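Long-range contact in NAD nucleotidase (Haemophilus influenzae, PDB 3ZTV), which degrades NAD to adenosine and nicotinamide riboside, acting as both an NAD pyrophosphatase and a 5'-nucleotidase in the bacterial periplasm: residues E179-K191 and K208-D220. Numbering follows the deposited sequence.
Sequences EIATAQIMANALK and KNIEIAQKVNDID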
ATOM      1  N   GLU A 179       1.920   3.039  -6.381  1.00  4.97           N
ATOM      2  CA  GLU A 179       2.954   3.801  -7.083  1.00  5.06           C
ATOM      3  C   GLU A 179       4.145   4.170  -6.191  1.00  5.15           C
ATOM      4  O   GLU A 179       5.293   3.927  -6.560  1.00  5.74           O
ATOM      5  CB  GLU A 179       2.367   5.086  -7.697  1.00  5.23           C
ATOM      6  CG  GLU A 179       1.239   4.887  -8.740  1.00  5.91           C
ATOM      7  CD  GLU A 179      -0.171   4.963  -8.151  1.00  6.49           C
ATOM      8  OE1 GLU A 179      -0.342   4.676  -6.932  1.00  7.58           O
ATOM      9  OE2 GLU A 179      -1.115   5.313  -8.915  1.00  6.65           O
ATOM     10  N   ILE A 180       3.875   4.786  -5.038  1.00  5.23           N
ATOM     11  CA  ILE A 180       4.950   5.199  -4.128  1.00  6.12           C
ATOM     12  C   ILE A 180       5.739   3.998  -3.605  1.00  6.78           C
ATOM     13  O   ILE A 180       6.975   3.992  -3.655  1.00  5.65           O
ATOM     14  CB  ILE A 180       4.397   6.042  -2.954  1.00  7.17           C
ATOM     15  CG1 ILE A 180       3.906   7.395  -3.484  1.00  9.45           C
ATOM     16  CG2 ILE A 180       5.445   6.212  -1.849  1.00  8.90           C
ATOM     17  CD1 ILE A 180       3.150   8.231  -2.475  1.00 13.33           C
ATOM     18  N   ALA A 181       5.048   2.977  -3.108  1.00  5.94           N
ATOM     19  CA  ALA A 181       5.762   1.816  -2.587  1.00  5.98           C
ATOM     20  C   ALA A 181       6.609   1.152  -3.662  1.00  5.20           C
ATOM     21  O   ALA A 181       7.762   0.796  -3.440  1.00  6.05           O
ATOM     22  CB  ALA A 181       4.807   0.807  -1.960  1.00  8.40           C
ATOM     23  N   THR A 182       6.043   0.971  -4.846  1.00  4.67           N
ATOM     24  CA  THR A 182       6.802   0.321  -5.907  1.00  5.61           C
ATOM     25  C   THR A 182       8.050   1.121  -6.269  1.00  5.26           C
ATOM     26  O   THR A 182       9.133   0.557  -6.444  1.00  5.06           O
ATOM     27  CB  THR A 182       5.943   0.054  -7.173  1.00  4.73           C
ATOM     28  OG1 THR A 182       4.840  -0.803  -6.833  1.00  6.09           O
ATOM     29  CG2 THR A 182       6.797  -0.575  -8.278  1.00  5.28           C
ATOM     30  N   ALA A 183       7.885   2.431  -6.427  1.00  4.94           N
ATOM     31  CA  ALA A 183       9.027   3.287  -6.742  1.00  4.30           C
ATOM     32  C   ALA A 183      10.142   3.149  -5.705  1.00  3.75           C
ATOM     33  O   ALA A 183      11.306   2.977  -6.061  1.00  4.89           O
ATOM     34  CB  ALA A 183       8.595   4.747  -6.900  1.00  6.06           C
ATOM     35  N   GLN A 184       9.798   3.181  -4.429  1.00  5.21           N
ATOM     36  CA  GLN A 184      10.847   3.107  -3.410  1.00  4.42           C
ATOM     37  C   GLN A 184      11.483   1.739  -3.326  1.00  5.17           C
ATOM     38  O   GLN A 184      12.700   1.628  -3.216  1.00  5.80           O
ATOM     39  CB  GLN A 184      10.342   3.500  -2.023  1.00  5.71           C
ATOM     40  CG  GLN A 184      11.450   3.530  -0.947  1.00  5.89           C
ATOM     41  CD  GLN A 184      12.552   4.542  -1.265  1.00  6.20           C
ATOM     42  OE1 GLN A 184      13.482   4.263  -2.031  1.00  9.60           O
ATOM     43  NE2 GLN A 184      12.440   5.721  -0.690  1.00  5.00           N
ATOM     44  N   ILE A 185      10.667   0.687  -3.376  1.00  5.11           N
ATOM     45  CA  ILE A 185      11.198  -0.659  -3.250  1.00  5.54           C
ATOM     46  C   ILE A 185      12.088  -0.969  -4.457  1.00  5.42           C
ATOM     47  O   ILE A 185      13.176  -1.537  -4.305  1.00  5.96           O
ATOM     48  CB  ILE A 185      10.067  -1.692  -3.088  1.00  5.35           C
ATOM     49  CG1 ILE A 185       9.290  -1.450  -1.785  1.00  5.87           C
ATOM     50  CG2 ILE A 185      10.615  -3.122  -3.148  1.00  6.23           C
ATOM     51  CD1 ILE A 185      10.174  -1.327  -0.533  1.00  7.38           C
ATOM     52  N   MET A 186      11.649  -0.569  -5.654  1.00  5.48           N
ATOM     53  CA  MET A 186      12.472  -0.792  -6.846  1.00  4.99           C
ATOM     54  C   MET A 186      13.811  -0.063  -6.746  1.00  4.95           C
ATOM     55  O   MET A 186      14.864  -0.645  -7.019  1.00  6.28           O
ATOM     56  CB  MET A 186      11.747  -0.332  -8.116  1.00  5.32           C
ATOM     57  CG  MET A 186      10.583  -1.234  -8.530  1.00  6.44           C
ATOM     58  SD  MET A 186      11.058  -2.939  -8.975  1.00  6.51           S
ATOM     59  CE  MET A 186      12.169  -2.621 -10.342  1.00  8.40           C
ATOM     60  N   ALA A 187      13.780   1.211  -6.368  1.00  4.93           N
ATOM     61  CA  ALA A 187      15.002   1.996  -6.299  1.00  5.45           C
ATOM     62  C   ALA A 187      15.920   1.458  -5.196  1.00  6.05           C
ATOM     63  O   ALA A 187      17.134   1.396  -5.379  1.00  6.91           O
ATOM     64  CB  ALA A 187      14.686   3.473  -6.086  1.00  5.82           C
ATOM     65  N   ASN A 188      15.333   1.038  -4.074  1.00  5.25           N
ATOM     66  CA  ASN A 188      16.134   0.549  -2.948  1.00  7.10           C
ATOM     67  C   ASN A 188      16.887  -0.718  -3.304  1.00  6.28           C
ATOM     68  O   ASN A 188      18.049  -0.895  -2.920  1.00  7.93           O
ATOM     69  CB  ASN A 188      15.263   0.333  -1.709  1.00  6.96           C
ATOM     70  CG  ASN A 188      16.091   0.026  -0.466  1.00  6.96           C
ATOM     71  OD1 ASN A 188      16.925   0.837  -0.053  1.00  8.81           O
ATOM     72  ND2 ASN A 188      15.855  -1.146   0.145  1.00  7.07           N
ATOM     73  N   ALA A 189      16.229  -1.598  -4.050  1.00  7.09           N
ATOM     74  CA  ALA A 189      16.845  -2.852  -4.467  1.00  8.84           C
ATOM     75  C   ALA A 189      18.001  -2.651  -5.438  1.00  8.71           C
ATOM     76  O   ALA A 189      18.960  -3.425  -5.447  1.00  9.96           O
ATOM     77  CB  ALA A 189      15.803  -3.778  -5.074  1.00  9.17           C
ATOM     78  N   LEU A 190      17.908  -1.613  -6.262  1.00 11.15           N
ATOM     79  CA  LEU A 190      18.942  -1.353  -7.259  1.00 12.53           C
ATOM     80  C   LEU A 190      20.253  -0.835  -6.653  1.00 11.88           C
ATOM     81  O   LEU A 190      21.314  -0.970  -7.260  1.00 15.56           O
ATOM     82  CB  LEU A 190      18.422  -0.387  -8.325  1.00 13.55           C
ATOM     83  CG  LEU A 190      17.385  -1.000  -9.265  1.00 12.33           C
ATOM     84  CD1 LEU A 190      16.566   0.076  -9.957  1.00 13.62           C
ATOM     85  CD2 LEU A 190      18.042  -1.925 -10.287  1.00 14.78           C
ATOM     86  N   LYS A 191      20.192  -0.270  -5.450  1.00 13.16           N
ATOM     87  CA  LYS A 191      21.371   0.328  -4.820  1.00 15.66           C
ATOM     88  C   LYS A 191      22.576  -0.610  -4.697  1.00 15.82           C
ATOM     89  O   LYS A 191      23.685  -0.250  -5.088  1.00 18.27           O
ATOM     90  CB  LYS A 191      21.023   0.888  -3.440  1.00 15.96           C
ATOM     91  CG  LYS A 191      20.055   2.052  -3.460  1.00 18.14           C
ATOM     92  CD  LYS A 191      19.642   2.433  -2.041  1.00 19.62           C
ATOM     93  CE  LYS A 191      20.854   2.632  -1.146  1.00 25.10           C
ATOM     94  NZ  LYS A 191      20.466   2.893   0.270  1.00 23.77           N
ATOM     95  N   LYS A 208       1.087  12.715  -8.605  1.00  5.90           N
ATOM     96  CA  LYS A 208       1.679  11.567  -7.928  1.00  5.61           C
ATOM     97  C   LYS A 208       3.197  11.550  -8.099  1.00  5.20           C
ATOM     98  O   LYS A 208       3.921  11.218  -7.163  1.00  5.68           O
ATOM     99  CB  LYS A 208       1.045  10.259  -8.422  1.00  5.74           C
ATOM    100  CG  LYS A 208       1.661   9.003  -7.817  1.00  6.93           C
ATOM    101  CD  LYS A 208       1.448   8.882  -6.306  1.00  7.77           C
ATOM    102  CE  LYS A 208      -0.016   8.795  -5.949  1.00  9.57           C
ATOM    103  NZ  LYS A 208      -0.194   8.504  -4.495  1.00 12.30           N
ATOM    104  N   ASN A 209       3.692  11.931  -9.272  1.00  5.36           N
ATOM    105  CA  ASN A 209       5.137  11.986  -9.498  1.00  4.56           C
ATOM    106  C   ASN A 209       5.838  13.058  -8.641  1.00  5.19           C
ATOM    107  O   ASN A 209       6.977  12.856  -8.196  1.00  5.86           O
ATOM    108  CB  ASN A 209       5.472  12.174 -10.983  1.00  5.29           C
ATOM    109  CG  ASN A 209       5.208  10.929 -11.802  1.00  4.54           C
ATOM    110  OD1 ASN A 209       5.037   9.832 -11.246  1.00  5.10           O
ATOM    111  ND2 ASN A 209       5.207  11.083 -13.122  1.00  5.84           N
ATOM    112  N   ILE A 210       5.170  14.191  -8.422  1.00  5.44           N
ATOM    113  CA  ILE A 210       5.673  15.218  -7.507  1.00  5.11           C
ATOM    114  C   ILE A 210       5.708  14.680  -6.070  1.00  6.42           C
ATOM    115  O   ILE A 210       6.664  14.936  -5.322  1.00  7.22           O
ATOM    116  CB  ILE A 210       4.824  16.503  -7.638  1.00  5.46           C
ATOM    117  CG1 ILE A 210       5.120  17.162  -8.986  1.00  7.72           C
ATOM    118  CG2 ILE A 210       5.116  17.467  -6.491  1.00  8.83           C
ATOM    119  CD1 ILE A 210       4.112  18.229  -9.403  1.00  9.28           C
ATOM    120  N   GLU A 211       4.684  13.931  -5.677  1.00  7.15           N
ATOM    121  CA  GLU A 211       4.695  13.272  -4.379  1.00  6.88           C
ATOM    122  C   GLU A 211       5.862  12.282  -4.256  1.00  5.62           C
ATOM    123  O   GLU A 211       6.559  12.249  -3.231  1.00  7.13           O
ATOM    124  CB  GLU A 211       3.359  12.566  -4.127  1.00  9.05           C
ATOM    125  CG  GLU A 211       3.157  12.069  -2.707  1.00 12.19           C
ATOM    126  CD  GLU A 211       1.842  11.335  -2.512  1.00 14.08           C
ATOM    127  OE1 GLU A 211       1.176  11.003  -3.517  1.00 14.10           O
ATOM    128  OE2 GLU A 211       1.476  11.082  -1.345  1.00 20.47           O
ATOM    129  N   ILE A 212       6.078  11.465  -5.284  1.00  6.16           N
ATOM    130  CA  ILE A 212       7.193  10.532  -5.282  1.00  5.63           C
ATOM    131  C   ILE A 212       8.530  11.267  -5.112  1.00  5.04           C
ATOM    132  O   ILE A 212       9.388  10.850  -4.309  1.00  6.41           O
ATOM    133  CB  ILE A 212       7.185   9.658  -6.562  1.00  5.26           C
ATOM    134  CG1 ILE A 212       5.989   8.698  -6.547  1.00  5.63           C
ATOM    135  CG2 ILE A 212       8.487   8.897  -6.717  1.00  6.05           C
ATOM    136  CD1 ILE A 212       5.763   7.945  -7.865  1.00  7.03           C
ATOM    137  N   ALA A 213       8.700  12.366  -5.848  1.00  5.07           N
ATOM    138  CA  ALA A 213       9.937  13.144  -5.764  1.00  5.25           C
ATOM    139  C   ALA A 213      10.232  13.585  -4.332  1.00  6.25           C
ATOM    140  O   ALA A 213      11.386  13.606  -3.908  1.00  7.85           O
ATOM    141  CB  ALA A 213       9.871  14.349  -6.682  1.00  6.56           C
ATOM    142  N   GLN A 214       9.182  13.905  -3.577  1.00  5.37           N
ATOM    143  CA  GLN A 214       9.354  14.446  -2.226  1.00  6.89           C
ATOM    144  C   GLN A 214       9.359  13.387  -1.132  1.00  7.15           C
ATOM    145  O   GLN A 214       9.807  13.659  -0.011  1.00  8.22           O
ATOM    146  CB  GLN A 214       8.277  15.485  -1.939  1.00  8.75           C
ATOM    147  CG  GLN A 214       8.387  16.712  -2.826  1.00  9.77           C
ATOM    148  CD  GLN A 214       7.234  17.664  -2.630  1.00 14.34           C
ATOM    149  OE1 GLN A 214       6.155  17.466  -3.187  1.00 17.84           O
ATOM    150  NE2 GLN A 214       7.449  18.704  -1.835  1.00 14.73           N
ATOM    151  N   LYS A 215       8.884  12.187  -1.451  1.00  6.52           N
ATOM    152  CA  LYS A 215       8.700  11.139  -0.444  1.00  6.62           C
ATOM    153  C   LYS A 215       9.574   9.912  -0.633  1.00  6.03           C
ATOM    154  O   LYS A 215       9.661   9.072   0.259  1.00  8.10           O
ATOM    155  CB  LYS A 215       7.234  10.706  -0.379  1.00  9.59           C
ATOM    156  CG  LYS A 215       6.300  11.776   0.149  1.00 11.83           C
ATOM    157  CD  LYS A 215       4.885  11.260   0.349  1.00 16.40           C
ATOM    158  CE  LYS A 215       4.004  12.330   0.979  1.00 18.72           C
ATOM    159  NZ  LYS A 215       2.589  11.880   1.119  1.00 23.46           N
ATOM    160  N   VAL A 216      10.212   9.790  -1.790  1.00  6.78           N
ATOM    161  CA  VAL A 216      10.959   8.592  -2.145  1.00  5.77           C
ATOM    162  C   VAL A 216      12.412   8.962  -2.435  1.00  5.94           C
ATOM    163  O   VAL A 216      12.675   9.957  -3.114  1.00  6.27           O
ATOM    164  CB  VAL A 216      10.325   7.904  -3.389  1.00  6.36           C
ATOM    165  CG1 VAL A 216      11.201   6.782  -3.917  1.00  6.00           C
ATOM    166  CG2 VAL A 216       8.916   7.398  -3.070  1.00  7.54           C
ATOM    167  N   ASN A 217      13.339   8.163  -1.910  1.00  5.95           N
ATOM    168  CA  ASN A 217      14.768   8.377  -2.134  1.00  6.64           C
ATOM    169  C   ASN A 217      15.328   7.628  -3.344  1.00  5.96           C
ATOM    170  O   ASN A 217      14.738   6.654  -3.831  1.00  7.36           O
ATOM    171  CB  ASN A 217      15.578   7.982  -0.884  1.00  5.99           C
ATOM    172  CG  ASN A 217      15.222   8.809   0.332  1.00  7.99           C
ATOM    173  OD1 ASN A 217      14.988   8.273   1.429  1.00 11.26           O
ATOM    174  ND2 ASN A 217      15.164  10.111   0.148  1.00  6.32           N
ATOM    175  N   ASP A 218      16.474   8.099  -3.829  1.00  6.89           N
ATOM    176  CA  ASP A 218      17.309   7.382  -4.788  1.00  6.78           C
ATOM    177  C   ASP A 218      16.838   7.457  -6.247  1.00  6.10           C
ATOM    178  O   ASP A 218      17.405   6.793  -7.117  1.00  7.74           O
ATOM    179  CB  ASP A 218      17.520   5.929  -4.337  1.00 10.01           C
ATOM    180  CG  ASP A 218      18.120   5.838  -2.946  1.00 16.31           C
ATOM    181  OD1 ASP A 218      19.127   6.528  -2.680  1.00 20.31           O
ATOM    182  OD2 ASP A 218      17.560   5.093  -2.123  1.00 22.18           O
ATOM    183  N   ILE A 219      15.829   8.285  -6.504  1.00  5.49           N
ATOM    184  CA  ILE A 219      15.350   8.495  -7.881  1.00  5.97           C
ATOM    185  C   ILE A 219      15.699   9.917  -8.333  1.00  5.61           C
ATOM    186  O   ILE A 219      15.355  10.890  -7.659  1.00  6.83           O
ATOM    187  CB  ILE A 219      13.829   8.226  -8.002  1.00  5.50           C
ATOM    188  CG1 ILE A 219      13.510   6.781  -7.591  1.00  6.07           C
ATOM    189  CG2 ILE A 219      13.316   8.548  -9.415  1.00  5.76           C
ATOM    190  CD1 ILE A 219      12.023   6.451  -7.641  1.00  6.77           C
ATOM    191  N   ASP A 220      16.394  10.017  -9.460  1.00  5.19           N
ATOM    192  CA  ASP A 220      16.963  11.287  -9.917  1.00  5.10           C
ATOM    193  C   ASP A 220      16.090  12.109 -10.862  1.00  4.81           C
ATOM    194  O   ASP A 220      16.046  13.340 -10.754  1.00  5.06           O
ATOM    195  CB  ASP A 220      18.315  11.014 -10.570  1.00  6.04           C
ATOM    196  CG  ASP A 220      19.294  10.376  -9.595  1.00  6.77           C
ATOM    197  OD1 ASP A 220      19.609  11.005  -8.569  1.00  6.80           O
ATOM    198  OD2 ASP A 220      19.759   9.235  -9.807  1.00  6.71           O
TER
HETATM  199  O   HOH W   1       0.865   5.835  -4.487  1.00  9.51           O
HETATM  200  O   HOH W   2      16.232   3.656  -0.710  1.00 17.23           O
HETATM  201  O   HOH W   3      19.453   5.541   0.195  1.00 20.33           O
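Ile180 reaches from helix 179-191 in among side chains spread along helix 206-215 and Val216 just beyond it. Its first torsion (chi1 -69°) sets CG1 anti to the carbonyl carbon, and the extended end carries CD1 against the carboxylate of Glu211, 3.4 Å from Glu211 CD, the two side chains crossing at about a right angle. CG1 meanwhile slides past Ile212, whose own CG1 runs the opposite way, and CG2 meets Val216 CG2 at 3.9 Å. The carboxylate touched by this methyl is held from two sides: Lys208 NZ approaches Glu211 OE1 on its syn side, 31° out of plane, while Lys215 NZ takes the anti lone pair of OE2 at 2.8 Å. Two bends, at chi2 and chi3, fold the Lys208 chain so that its CG and CD pack against Glu179 CB. A water accepts from Lys208 NZ and Ile180 N and donates to Glu179 OE1, bridging the first turns of the two helices; the other oxygen, OE2, accepts from Val161 N.

Farther along, two alanines face the isoleucines of the other segment. Ala183 CB touches both Ile212 CG2 and Ile219 CD1, and Ala187 CB rests 3.8 Å from Ile219 CG1. Val216, the first residue to leave helical geometry, lays CG1 alongside the Gln184 side chain, which packs on Tyr177 of the second subunit. At the far end the aliphatic part of Lys191 crosses Asp218, with CD 3.4 Å from OD2; a water joins Lys191 NZ to that same oxygen.

The helices run in the same general direction, their axes 43° apart and 10.1 Å at closest approach. Strands 151-159, 198-203 and 221-224 lie parallel and side by side, the two helices connecting them in successive right-handed beta-alpha-beta crossovers of the calcineurin-like metallophosphoesterase fold.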